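Local coordinates for protein 2-hydroxyhepta-2,4-diene-1,7-dioate isomerase (Mycobacterium marinum, PDB 3QDF) that probably acts as a metal-dependent isomerase of the fumarylacetoacetate hydrolase family, with a likely role in homoprotocatechuate degradation, and binds zinc, at residues 64-69 against 228-233; 98-103 against 170-175; 188-193 against 252-257; 15-20 against 33-38. All coordinates share one frame; numbering follows the deposited sequence.

Contact 1 (64-69 against 228-233); sequences ASKVVC and PGDLIL
Asp230 reaches over to the turn at Ser65 and Lys66, and its two carboxylate oxygens divide the work. OD1 takes the Ser65 hydroxyl through its syn lone pair, with OG only 2.6 Å away, and gathers in addition weak bonds from the backbone N of Ser65 and of Lys66. A water donates to Asp230 OD1 and to Pro228 O and accepts from Ser65 N. OD2 forms a salt bridge with Lys66 NZ at 2.8 Å, the ammonium approaching on the syn side but 32° out of the carboxylate plane. A bend at the last lysine torsion (chi4 -66°) turns NZ back to the acid; NZ also donates to Thr225 O, while Leu227 N serves OD2.

Beyond this junction the backbones run as parallel strands. Leu231 N donates to Lys66 O at 3.2 Å, Val68 N to Leu231 O at 2.8 Å, and Leu233 N to Val68 O at 2.8 Å. Val67 CG1 and Cys69 SG both pack on Leu233 CG, each at 3.9 Å. Strand 231-233 also pairs with 118-128, and Leu233 lies beside the zinc ligands Glu123 and Asp152. Such dense donation to a buried carboxylate would probably stabilise its negative charge and hold it fixed just before the strands pair.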
loop_
_atom_site.group_PDB
_atom_site.type_symbol
_atom_site.label_atom_id
_atom_site.label_comp_id
_atom_site.label_asym_id
_atom_site.label_seq_id
_atom_site.Cartn_x
_atom_site.Cartn_y
_atom_site.Cartn_z
ATOM N N ALA A 64 -9.473 4.558 0.235
ATOM C CA ALA A 64 -8.827 5.861 0.159
ATOM C C ALA A 64 -9.553 6.798 -0.811
ATOM O O ALA A 64 -9.966 6.375 -1.899
ATOM C CB ALA A 64 -7.376 5.693 -0.271
ATOM N N SER A 65 -9.656 8.078 -0.464
ATOM C CA SER A 65 -10.204 9.037 -1.413
ATOM C C SER A 65 -9.207 9.321 -2.530
ATOM O O SER A 65 -9.594 9.652 -3.664
ATOM C CB SER A 65 -10.631 10.351 -0.734
ATOM O OG SER A 65 -9.512 11.212 -0.495
ATOM N N LYS A 66 -7.924 9.213 -2.211
ATOM C CA LYS A 66 -6.889 9.420 -3.210
ATOM C C LYS A 66 -5.640 8.713 -2.771
ATOM O O LYS A 66 -5.451 8.442 -1.596
ATOM C CB LYS A 66 -6.602 10.911 -3.453
ATOM C CG LYS A 66 -6.153 11.696 -2.172
ATOM C CD LYS A 66 -5.869 13.157 -2.584
ATOM C CE LYS A 66 -5.593 14.081 -1.397
ATOM N NZ LYS A 66 -6.828 14.224 -0.534
ATOM N N VAL A 67 -4.785 8.438 -3.744
ATOM C CA VAL A 67 -3.504 7.825 -3.505
ATOM C C VAL A 67 -2.453 8.803 -3.989
ATOM O O VAL A 67 -2.348 9.044 -5.188
ATOM C CB VAL A 67 -3.394 6.480 -4.289
ATOM C CG1 VAL A 67 -2.037 5.807 -4.031
ATOM C CG2 VAL A 67 -4.562 5.549 -3.914
ATOM N N VAL A 68 -1.680 9.383 -3.072
ATOM C CA VAL A 68 -0.656 10.367 -3.471
ATOM C C VAL A 68 0.652 9.601 -3.430
ATOM O O VAL A 68 0.866 8.784 -2.527
ATOM C CB VAL A 68 -0.604 11.602 -2.544
ATOM C CG1 VAL A 68 0.190 12.740 -3.199
ATOM C CG2 VAL A 68 -2.008 12.103 -2.216
ATOM N N CYS A 69 1.512 9.822 -4.419
ATOM C CA CYS A 69 2.699 9.012 -4.577
ATOM C C CYS A 69 3.943 9.845 -4.811
ATOM O O CYS A 69 3.896 10.927 -5.408
ATOM C CB CYS A 69 2.557 8.080 -5.769
ATOM S SG CYS A 69 1.084 7.099 -5.797
ATOM N N PRO A 228 -8.707 11.234 6.270
ATOM C CA PRO A 228 -8.572 9.909 6.890
ATOM C C PRO A 228 -8.761 8.791 5.853
ATOM O O PRO A 228 -9.742 8.789 5.119
ATOM C CB PRO A 228 -9.701 9.864 7.914
ATOM C CG PRO A 228 -10.235 11.245 8.010
ATOM C CD PRO A 228 -9.895 11.967 6.753
ATOM N N GLY A 229 -7.799 7.878 5.779
ATOM C CA GLY A 229 -7.845 6.822 4.793
ATOM C C GLY A 229 -7.021 7.084 3.545
ATOM O O GLY A 229 -6.726 6.140 2.818
ATOM N N ASP A 230 -6.639 8.340 3.288
ATOM C CA ASP A 230 -5.744 8.624 2.159
ATOM C C ASP A 230 -4.456 7.810 2.225
ATOM O O ASP A 230 -3.891 7.613 3.284
ATOM C CB ASP A 230 -5.430 10.114 1.997
ATOM C CG ASP A 230 -6.596 10.900 1.371
ATOM O OD1 ASP A 230 -7.585 10.276 0.907
ATOM O OD2 ASP A 230 -6.534 12.152 1.351
ATOM N N LEU A 231 -4.013 7.325 1.072
ATOM C CA LEU A 231 -2.795 6.558 0.985
ATOM C C LEU A 231 -1.703 7.395 0.384
ATOM O O LEU A 231 -1.948 8.174 -0.543
ATOM C CB LEU A 231 -3.034 5.379 0.064
ATOM C CG LEU A 231 -3.569 4.131 0.737
ATOM C CD1 LEU A 231 -4.314 3.302 -0.334
ATOM C CD2 LEU A 231 -2.356 3.369 1.331
ATOM N N ILE A 232 -0.494 7.250 0.922
ATOM C CA ILE A 232 0.678 7.845 0.325
ATOM C C ILE A 232 1.707 6.745 0.035
ATOM O O ILE A 232 2.193 6.079 0.964
ATOM C CB ILE A 232 1.327 8.922 1.231
ATOM C CG1 ILE A 232 0.350 10.092 1.497
ATOM C CG2 ILE A 232 2.620 9.433 0.578
ATOM C CD1 ILE A 232 0.800 11.027 2.615
ATOM N N LEU A 233 2.038 6.557 -1.247
ATOM C CA LEU A 233 3.118 5.632 -1.640
ATOM C C LEU A 233 4.445 6.381 -1.679
ATOM O O LEU A 233 4.592 7.363 -2.423
ATOM C CB LEU A 233 2.826 4.992 -2.991
ATOM C CG LEU A 233 1.494 4.259 -3.223
ATOM C CD1 LEU A 233 1.570 3.541 -4.603
ATOM C CD2 LEU A 233 1.169 3.277 -2.090
HETATM O O HOH W 1 -9.581 8.947 2.281
#

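Contact 2 (98-103 against 170-175); sequences PNTAIV and GHDTFC
Ala101 fits into the bend of 170-175, its CB resting 3.3 Å from His171 O and 3.8 Å from Cys175 CB. Its carbonyl O accepts from Cys175 N at 2.8 Å, and Cys175 O in turn accepts from Val103 N at 3.2 Å. Between these two bonds Ile102 pairs with Cys175 as a single parallel bridge. Neither donor lies on a lone pair: Cys175 N stands 53° out of the carbonyl plane and Val103 N 62°. At one end Pro98 sets CG 3.4 Å from Gly170 O; at the other, the Val103 and Thr173 side chains cross at a slant, Val103 CG1 meeting Thr173 CG2 at 4.0 Å.

Two waters form the next layer. One accepts from Thr100 OG1 and donates to Gly170 O and Asp172 OD1, tying the Thr100 hydroxyl to both. The other accepts from Thr173 N and donates to Thr100 O and Ile102 O.

What shapes the receiving loop is a type II turn from His171 to Phe174, closed by Phe174 N on His171 O, with His171 CB 3.6 Å above the centre of the Phe174 ring. Further out, Gln158 holds His171 NE2, Arg110 N bonds with Thr173 OG1, and Lys97 NZ reaches Phe174 O. Cys175 also packs on Val67 and Leu233, and its side chain lies about 6 Å from that of Asp152, a zinc ligand. The chemistry implies a junction where backbone bonds fix the start of strand 175-182 and water carries much of the polar matching on the more exposed side of Thr100 and Asp172.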
loop_
_atom_site.group_PDB
_atom_site.type_symbol
_atom_site.label_atom_id
_atom_site.label_comp_id
_atom_site.label_asym_id
_atom_site.label_seq_id
_atom_site.Cartn_x
_atom_site.Cartn_y
_atom_site.Cartn_z
ATOM N N PRO A 98 -5.603 7.067 -9.124
ATOM C CA PRO A 98 -7.025 7.148 -8.789
ATOM C C PRO A 98 -7.379 5.997 -7.850
ATOM O O PRO A 98 -6.782 4.926 -7.956
ATOM C CB PRO A 98 -7.703 6.974 -10.153
ATOM C CG PRO A 98 -6.772 6.062 -10.906
ATOM C CD PRO A 98 -5.382 6.473 -10.465
ATOM N N ASN A 99 -8.316 6.194 -6.932
ATOM C CA ASN A 99 -8.658 5.105 -6.035
ATOM C C ASN A 99 -9.286 3.882 -6.756
ATOM O O ASN A 99 -9.348 2.793 -6.201
ATOM C CB ASN A 99 -9.511 5.591 -4.836
ATOM C CG ASN A 99 -10.907 6.054 -5.233
ATOM O OD1 ASN A 99 -11.362 5.847 -6.363
ATOM N ND2 ASN A 99 -11.604 6.684 -4.280
ATOM N N THR A 100 -9.736 4.070 -7.991
ATOM C CA THR A 100 -10.186 2.952 -8.828
ATOM C C THR A 100 -9.037 2.003 -9.195
ATOM O O THR A 100 -9.290 0.909 -9.695
ATOM C CB THR A 100 -10.862 3.475 -10.112
ATOM O OG1 THR A 100 -10.013 4.457 -10.709
ATOM C CG2 THR A 100 -12.220 4.112 -9.790
ATOM N N ALA A 101 -7.775 2.389 -8.914
ATOM C CA ALA A 101 -6.649 1.496 -9.179
ATOM C C ALA A 101 -6.413 0.494 -8.060
ATOM O O ALA A 101 -5.702 -0.495 -8.266
ATOM C CB ALA A 101 -5.328 2.285 -9.503
ATOM N N ILE A 102 -7.020 0.732 -6.893
ATOM C CA ILE A 102 -6.704 -0.053 -5.703
ATOM C C ILE A 102 -7.289 -1.457 -5.815
ATOM O O ILE A 102 -8.449 -1.637 -6.224
ATOM C CB ILE A 102 -7.184 0.643 -4.370
ATOM C CG1 ILE A 102 -6.441 1.962 -4.127
ATOM C CG2 ILE A 102 -7.017 -0.301 -3.164
ATOM C CD1 ILE A 102 -7.077 2.849 -3.034
ATOM N N VAL A 103 -6.480 -2.456 -5.479
ATOM C CA VAL A 103 -7.049 -3.777 -5.156
ATOM C C VAL A 103 -6.402 -4.258 -3.867
ATOM O O VAL A 103 -5.341 -3.761 -3.494
ATOM C CB VAL A 103 -6.807 -4.841 -6.264
ATOM C CG1 VAL A 103 -7.542 -4.460 -7.535
ATOM C CG2 VAL A 103 -5.321 -5.037 -6.534
ATOM N N GLY A 170 -2.245 4.530 -13.611
ATOM C CA GLY A 170 -3.637 4.763 -13.181
ATOM C C GLY A 170 -4.658 3.722 -13.618
ATOM O O GLY A 170 -5.857 3.891 -13.369
ATOM N N HIS A 171 -4.192 2.649 -14.271
ATOM C CA HIS A 171 -5.092 1.588 -14.740
ATOM C C HIS A 171 -5.773 0.890 -13.571
ATOM O O HIS A 171 -5.195 0.818 -12.483
ATOM C CB HIS A 171 -4.331 0.573 -15.584
ATOM C CG HIS A 171 -3.860 1.127 -16.895
ATOM N ND1 HIS A 171 -4.612 1.050 -18.041
ATOM C CD2 HIS A 171 -2.729 1.790 -17.231
ATOM C CE1 HIS A 171 -3.967 1.638 -19.036
ATOM N NE2 HIS A 171 -2.818 2.093 -18.573
ATOM N N ASP A 172 -6.997 0.399 -13.773
ATOM C CA ASP A 172 -7.626 -0.414 -12.732
ATOM C C ASP A 172 -6.670 -1.543 -12.337
ATOM O O ASP A 172 -6.011 -2.130 -13.207
ATOM C CB ASP A 172 -8.989 -0.973 -13.182
ATOM C CG ASP A 172 -10.066 0.109 -13.290
ATOM O OD1 ASP A 172 -9.789 1.323 -13.068
ATOM O OD2 ASP A 172 -11.200 -0.268 -13.609
ATOM N N THR A 173 -6.575 -1.813 -11.034
ATOM C CA THR A 173 -5.726 -2.898 -10.462
ATOM C C THR A 173 -4.244 -2.540 -10.289
ATOM O O THR A 173 -3.469 -3.333 -9.765
ATOM C CB THR A 173 -5.880 -4.290 -11.195
ATOM O OG1 THR A 173 -5.125 -4.283 -12.412
ATOM C CG2 THR A 173 -7.364 -4.620 -11.499
ATOM N N PHE A 174 -3.852 -1.328 -10.679
ATOM C CA PHE A 174 -2.459 -0.948 -10.644
ATOM C C PHE A 174 -2.048 -0.391 -9.297
ATOM O O PHE A 174 -0.944 0.139 -9.161
ATOM C CB PHE A 174 -2.130 0.075 -11.757
ATOM C CG PHE A 174 -1.775 -0.552 -13.096
ATOM C CD1 PHE A 174 -2.269 -1.808 -13.458
ATOM C CD2 PHE A 174 -0.949 0.134 -13.995
ATOM C CE1 PHE A 174 -1.938 -2.377 -14.695
ATOM C CE2 PHE A 174 -0.615 -0.427 -15.245
ATOM C CZ PHE A 174 -1.109 -1.675 -15.594
ATOM N N CYS A 175 -2.923 -0.488 -8.304
ATOM C CA CYS A 175 -2.526 -0.087 -6.948
ATOM C C CYS A 175 -2.910 -1.159 -5.881
ATOM O O CYS A 175 -3.715 -0.902 -5.005
ATOM C CB CYS A 175 -3.052 1.312 -6.592
ATOM S SG CYS A 175 -2.199 2.004 -5.144
HETATM O O HOH W 2 -8.093 3.080 -12.023
HETATM O O HOH W 3 -8.733 -1.651 -9.114
#

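Contact 3 (188-193 against 252-257); sequences ADLELR and TIEGIG. With ZN (zinc ion), chain C.
Backbone hydrogen bonds tie Arg193 to Thr252 in both directions: Arg193 N donates to Thr252 O at 2.8 Å, and Thr252 N returns a nearly straight bond to Arg193 O at 2.7 Å (174° at the hydrogen). Leu192 and Ile253 follow as the non-hydrogen-bonded pair of this antiparallel ladder. At the next step Glu254 N donates to Glu191 O, and the Glu254 side chain takes over from the backbone: its OE1 accepts Glu191 N at 2.9 Å through the anti lone pair. That oxygen also has a salt bridge with Arg205, which should offset the charge of the acid.

The apolar contacts lie on the face of Leu192 and Ile253, where Leu192 CG meets Ile253 CG1 at 4.0 Å. The Leu190 side chain crosses that of Ile253 at about a right angle, Leu190 CD1 touching Ile253 CG2 at 4.0 Å.

Charged groups occupy the other face. With CG anti to its backbone N (chi1 -177°) and an extended chain, Glu191 leads away from 252-257 and binds zinc through OE1 at 2.1 Å, with OE2 farther off at 2.7 Å; His203 is the other protein ligand. Glu191 OE2 lies in plane at the edge of the Arg193 guanidinium, a weak salt bridge, while Thr252 CB lies over one face of that group, offset toward its rim, and Glu195 takes Arg193 NE.

Past Ile253 a classic beta bulge, with Ile256 and Gly257 both opposite that residue, starts strand 257-265. The pair lies inside a five-strand sheet, between strands 199-205 and 257-265, with Ile253 and Ile256 packing against strands 118-128 and 144-155.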
loop_
_atom_site.group_PDB
_atom_site.type_symbol
_atom_site.label_atom_id
_atom_site.label_comp_id
_atom_site.label_asym_id
_atom_site.label_seq_id
_atom_site.Cartn_x
_atom_site.Cartn_y
_atom_site.Cartn_z
ATOM N N ALA A 188 11.258 4.230 9.958
ATOM C CA ALA A 188 12.561 4.831 9.626
ATOM C C ALA A 188 13.570 3.865 9.012
ATOM O O ALA A 188 14.406 4.273 8.207
ATOM C CB ALA A 188 13.185 5.533 10.870
ATOM N N ASP A 189 13.524 2.600 9.424
ATOM C CA ASP A 189 14.532 1.638 8.985
ATOM C C ASP A 189 13.991 0.224 8.884
ATOM O O ASP A 189 14.371 -0.653 9.659
ATOM C CB ASP A 189 15.744 1.654 9.918
ATOM C CG ASP A 189 16.906 0.850 9.367
ATOM O OD1 ASP A 189 16.957 0.653 8.140
ATOM O OD2 ASP A 189 17.759 0.406 10.162
ATOM N N LEU A 190 13.120 -0.002 7.914
ATOM C CA LEU A 190 12.506 -1.305 7.758
ATOM C C LEU A 190 12.953 -1.899 6.449
ATOM O O LEU A 190 13.062 -1.185 5.453
ATOM C CB LEU A 190 10.986 -1.159 7.720
ATOM C CG LEU A 190 10.256 -0.575 8.919
ATOM C CD1 LEU A 190 8.744 -0.489 8.581
ATOM C CD2 LEU A 190 10.519 -1.400 10.190
ATOM N N GLU A 191 13.182 -3.210 6.437
ATOM C CA GLU A 191 13.518 -3.871 5.183
ATOM C C GLU A 191 12.307 -3.955 4.257
ATOM O O GLU A 191 11.198 -4.205 4.710
ATOM C CB GLU A 191 14.045 -5.284 5.407
ATOM C CG GLU A 191 14.458 -5.905 4.079
ATOM C CD GLU A 191 14.925 -7.327 4.197
ATOM O OE1 GLU A 191 16.098 -7.513 4.551
ATOM O OE2 GLU A 191 14.121 -8.250 3.914
ATOM N N LEU A 192 12.541 -3.779 2.958
ATOM C CA LEU A 192 11.531 -4.051 1.944
ATOM C C LEU A 192 12.088 -5.036 0.907
ATOM O O LEU A 192 13.177 -4.836 0.359
ATOM C CB LEU A 192 11.071 -2.744 1.277
ATOM C CG LEU A 192 10.057 -2.752 0.134
ATOM C CD1 LEU A 192 9.551 -1.312 -0.108
ATOM C CD2 LEU A 192 10.628 -3.351 -1.170
ATOM N N ARG A 193 11.327 -6.082 0.623
ATOM C CA ARG A 193 11.775 -7.118 -0.288
ATOM C C ARG A 193 10.642 -7.437 -1.240
ATOM O O ARG A 193 9.528 -7.731 -0.802
ATOM C CB ARG A 193 12.173 -8.363 0.515
ATOM C CG ARG A 193 12.893 -9.473 -0.268
ATOM C CD ARG A 193 13.300 -10.601 0.703
ATOM N NE ARG A 193 12.185 -11.500 1.029
ATOM C CZ ARG A 193 11.580 -11.600 2.215
ATOM N NH1 ARG A 193 11.950 -10.857 3.255
ATOM N NH2 ARG A 193 10.585 -12.461 2.363
ATOM N N THR A 252 7.284 -7.750 0.712
ATOM C CA THR A 252 7.317 -7.908 2.160
ATOM C C THR A 252 8.004 -6.700 2.777
ATOM O O THR A 252 9.102 -6.304 2.345
ATOM C CB THR A 252 8.083 -9.209 2.568
ATOM O OG1 THR A 252 7.396 -10.341 2.037
ATOM C CG2 THR A 252 8.176 -9.365 4.113
ATOM N N ILE A 253 7.356 -6.105 3.772
ATOM C CA ILE A 253 7.994 -5.093 4.572
ATOM C C ILE A 253 8.074 -5.553 6.020
ATOM O O ILE A 253 7.085 -5.980 6.600
ATOM C CB ILE A 253 7.308 -3.720 4.450
ATOM C CG1 ILE A 253 7.306 -3.277 2.982
ATOM C CG2 ILE A 253 8.056 -2.662 5.348
ATOM C CD1 ILE A 253 6.592 -1.918 2.727
ATOM N N GLU A 254 9.284 -5.493 6.564
ATOM C CA GLU A 254 9.554 -5.810 7.963
ATOM C C GLU A 254 8.610 -5.047 8.919
ATOM O O GLU A 254 8.388 -3.853 8.758
ATOM C CB GLU A 254 11.012 -5.476 8.261
ATOM C CG GLU A 254 11.470 -5.682 9.720
ATOM C CD GLU A 254 12.909 -5.212 9.914
ATOM O OE1 GLU A 254 13.455 -4.572 8.994
ATOM O OE2 GLU A 254 13.504 -5.486 10.976
ATOM N N GLY A 255 8.040 -5.760 9.888
ATOM C CA GLY A 255 7.116 -5.182 10.838
ATOM C C GLY A 255 5.705 -5.028 10.307
ATOM O O GLY A 255 4.823 -4.587 11.032
ATOM N N ILE A 256 5.481 -5.382 9.038
ATOM C CA ILE A 256 4.152 -5.224 8.432
ATOM C C ILE A 256 3.613 -6.577 7.975
ATOM O O ILE A 256 2.645 -7.089 8.536
ATOM C CB ILE A 256 4.162 -4.213 7.245
ATOM C CG1 ILE A 256 4.775 -2.868 7.692
ATOM C CG2 ILE A 256 2.736 -4.056 6.663
ATOM C CD1 ILE A 256 4.656 -1.728 6.700
ATOM N N GLY A 257 4.250 -7.148 6.950
ATOM C CA GLY A 257 3.794 -8.405 6.385
ATOM C C GLY A 257 4.124 -8.465 4.919
ATOM O O GLY A 257 5.101 -7.852 4.456
HETATM ZN ZN ZN C . 16.592 -9.368 3.605
HETATM O O HOH W 4 8.379 -10.830 -0.541
#

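Contact 4 (15-20 against 33-38); sequences GVAFAS and AREIAE
Segments 15-20 and 33-38, of strands 15-22 and 32-38, form the arms of an antiparallel beta hairpin whose short axes are turned well off antiparallel, 122° between their directions, and approach to 4.3 Å. Ser20 and Arg34 form a hydrogen-bonded pair: Ser20 N donates to Arg34 O and Arg34 N to Ser20 O, both at 2.8 Å. Ala19 and Glu35 make the neighbouring non-hydrogen-bonded pair, after which Ile36 N reaches Phe18 O from above the carbonyl plane, 40° out of it. Farther along the arms diverge, and a water bridges them, accepting from Phe18 N and donating to Ile36 O.

Ile36 does most of the side-chain packing. CG1 anti to the carbonyl carbon (chi1 -78°), with an extended second torsion, brings CD1 over the opposite backbone to lie 3.6 Å from Ala19 C, while Ile36 CB meets Phe18 CB at 4.0 Å. The Phe18 ring itself leads away toward Leu7 and Arg9 of strand 6-12 and toward Ile62. On the other face Ala19 CB touches Ala33 CB at 4.3 Å.

This hairpin belongs to the Rv2993c-like N-terminal region, far from the zinc sites, and is flanked by strands 6-12 and 45-52. Strand 45-52 supplies the partners of the Glu35 carboxylate, Arg49 and Thr47, both at OE1. The second Glu35 oxygen, OE2, rests 3.6 Å from the Ala17 methyl carbon CB.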
loop_
_atom_site.group_PDB
_atom_site.type_symbol
_atom_site.label_atom_id
_atom_site.label_comp_id
_atom_site.label_asym_id
_atom_site.label_seq_id
_atom_site.Cartn_x
_atom_site.Cartn_y
_atom_site.Cartn_z
ATOM N N GLY A 15 -20.930 -9.749 6.763
ATOM C CA GLY A 15 -20.659 -8.661 5.817
ATOM C C GLY A 15 -19.244 -8.082 5.788
ATOM O O GLY A 15 -18.271 -8.754 6.138
ATOM N N VAL A 16 -19.153 -6.824 5.362
ATOM C CA VAL A 16 -17.887 -6.108 5.183
ATOM C C VAL A 16 -17.646 -5.218 6.406
ATOM O O VAL A 16 -18.503 -4.413 6.755
ATOM C CB VAL A 16 -17.909 -5.252 3.869
ATOM C CG1 VAL A 16 -16.640 -4.390 3.727
ATOM C CG2 VAL A 16 -18.092 -6.153 2.629
ATOM N N ALA A 17 -16.480 -5.367 7.040
ATOM C CA ALA A 17 -16.124 -4.595 8.234
ATOM C C ALA A 17 -14.611 -4.369 8.374
ATOM O O ALA A 17 -13.794 -5.133 7.848
ATOM C CB ALA A 17 -16.666 -5.295 9.497
ATOM N N PHE A 18 -14.251 -3.318 9.107
ATOM C CA PHE A 18 -12.894 -3.171 9.618
ATOM C C PHE A 18 -12.684 -4.246 10.679
ATOM O O PHE A 18 -13.657 -4.722 11.310
ATOM C CB PHE A 18 -12.680 -1.775 10.218
ATOM C CG PHE A 18 -12.391 -0.704 9.192
ATOM C CD1 PHE A 18 -11.116 -0.563 8.648
ATOM C CD2 PHE A 18 -13.397 0.166 8.780
ATOM C CE1 PHE A 18 -10.838 0.426 7.701
ATOM C CE2 PHE A 18 -13.139 1.173 7.838
ATOM C CZ PHE A 18 -11.860 1.305 7.296
ATOM N N ALA A 19 -11.427 -4.632 10.866
ATOM C CA ALA A 19 -11.075 -5.638 11.864
ATOM C C ALA A 19 -9.686 -5.428 12.416
ATOM O O ALA A 19 -8.798 -4.983 11.712
ATOM C CB ALA A 19 -11.203 -7.060 11.287
ATOM N N SER A 20 -9.502 -5.765 13.687
ATOM C CA SER A 20 -8.157 -5.916 14.228
ATOM C C SER A 20 -7.695 -7.342 13.952
ATOM O O SER A 20 -8.323 -8.310 14.408
ATOM C CB SER A 20 -8.129 -5.652 15.723
ATOM O OG SER A 20 -6.809 -5.735 16.218
ATOM N N ALA A 33 -9.461 -12.399 13.151
ATOM C CA ALA A 33 -10.039 -11.141 12.695
ATOM C C ALA A 33 -11.092 -10.666 13.706
ATOM O O ALA A 33 -12.205 -11.170 13.707
ATOM C CB ALA A 33 -10.666 -11.319 11.305
ATOM N N ARG A 34 -10.726 -9.695 14.544
ATOM C CA ARG A 34 -11.614 -9.157 15.577
ATOM C C ARG A 34 -12.398 -7.963 15.022
ATOM O O ARG A 34 -11.838 -6.878 14.810
ATOM C CB ARG A 34 -10.780 -8.748 16.790
ATOM C CG ARG A 34 -11.568 -8.196 17.965
ATOM C CD ARG A 34 -10.720 -8.217 19.254
ATOM N NE ARG A 34 -10.010 -9.486 19.431
ATOM C CZ ARG A 34 -10.495 -10.549 20.068
ATOM N NH1 ARG A 34 -11.706 -10.520 20.608
ATOM N NH2 ARG A 34 -9.767 -11.648 20.157
ATOM N N GLU A 35 -13.686 -8.177 14.763
ATOM C CA GLU A 35 -14.534 -7.190 14.105
ATOM C C GLU A 35 -14.625 -5.856 14.858
ATOM O O GLU A 35 -14.906 -5.812 16.056
ATOM C CB GLU A 35 -15.941 -7.761 13.868
ATOM C CG GLU A 35 -16.774 -6.989 12.849
ATOM C CD GLU A 35 -18.213 -7.497 12.728
ATOM O OE1 GLU A 35 -18.821 -7.951 13.736
ATOM O OE2 GLU A 35 -18.747 -7.420 11.603
ATOM N N ILE A 36 -14.367 -4.780 14.138
ATOM C CA ILE A 36 -14.459 -3.431 14.673
ATOM C C ILE A 36 -15.875 -2.907 14.425
ATOM O O ILE A 36 -16.452 -3.106 13.340
ATOM C CB ILE A 36 -13.353 -2.504 14.051
ATOM C CG1 ILE A 36 -12.013 -2.805 14.742
ATOM C CG2 ILE A 36 -13.689 -1.021 14.190
ATOM C CD1 ILE A 36 -10.825 -2.352 13.985
ATOM N N ALA A 37 -16.430 -2.253 15.442
ATOM C CA ALA A 37 -17.744 -1.635 15.324
ATOM C C ALA A 37 -17.574 -0.196 14.878
ATOM O O ALA A 37 -18.010 0.170 13.786
ATOM C CB ALA A 37 -18.525 -1.716 16.658
ATOM N N GLU A 38 -16.929 0.622 15.706
ATOM C CA GLU A 38 -16.808 2.051 15.403
ATOM C C GLU A 38 -15.388 2.602 15.562
ATOM O O GLU A 38 -14.524 1.976 16.190
ATOM C CB GLU A 38 -17.788 2.858 16.267
ATOM C CG GLU A 38 -19.254 2.493 16.054
ATOM C CD GLU A 38 -20.195 3.423 16.795
ATOM O OE1 GLU A 38 -20.174 4.645 16.512
ATOM O OE2 GLU A 38 -20.969 2.944 17.652
HETATM O O HOH W 5 -16.160 -1.931 10.980
#

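In the fold
Along the chain, contact 4 closes first, in the Rv2993c-like N-terminal region; the other three belong to the FAA hydrolase part. Contact 1 spans 158 intervening residues, and both segments of contact 2 fall within that span; contact 3 alternates with contact 1, its second segment lying beyond the span. Contacts 1 and 2, with centres 12 Å apart, touch: Asn99 ND2 probably bonds to Ala64 O, and Ile102 packs on Val67 and Leu231. Centre to centre, contact 3, on a separate five-strand sheet, lies about 19 Å from contact 1, and contact 4 is 21 to 25 Å from all three. Contact 3 supplies a ligand to one zinc ion, contact 1 lies beside the other, and contact 4 builds a peripheral hairpin.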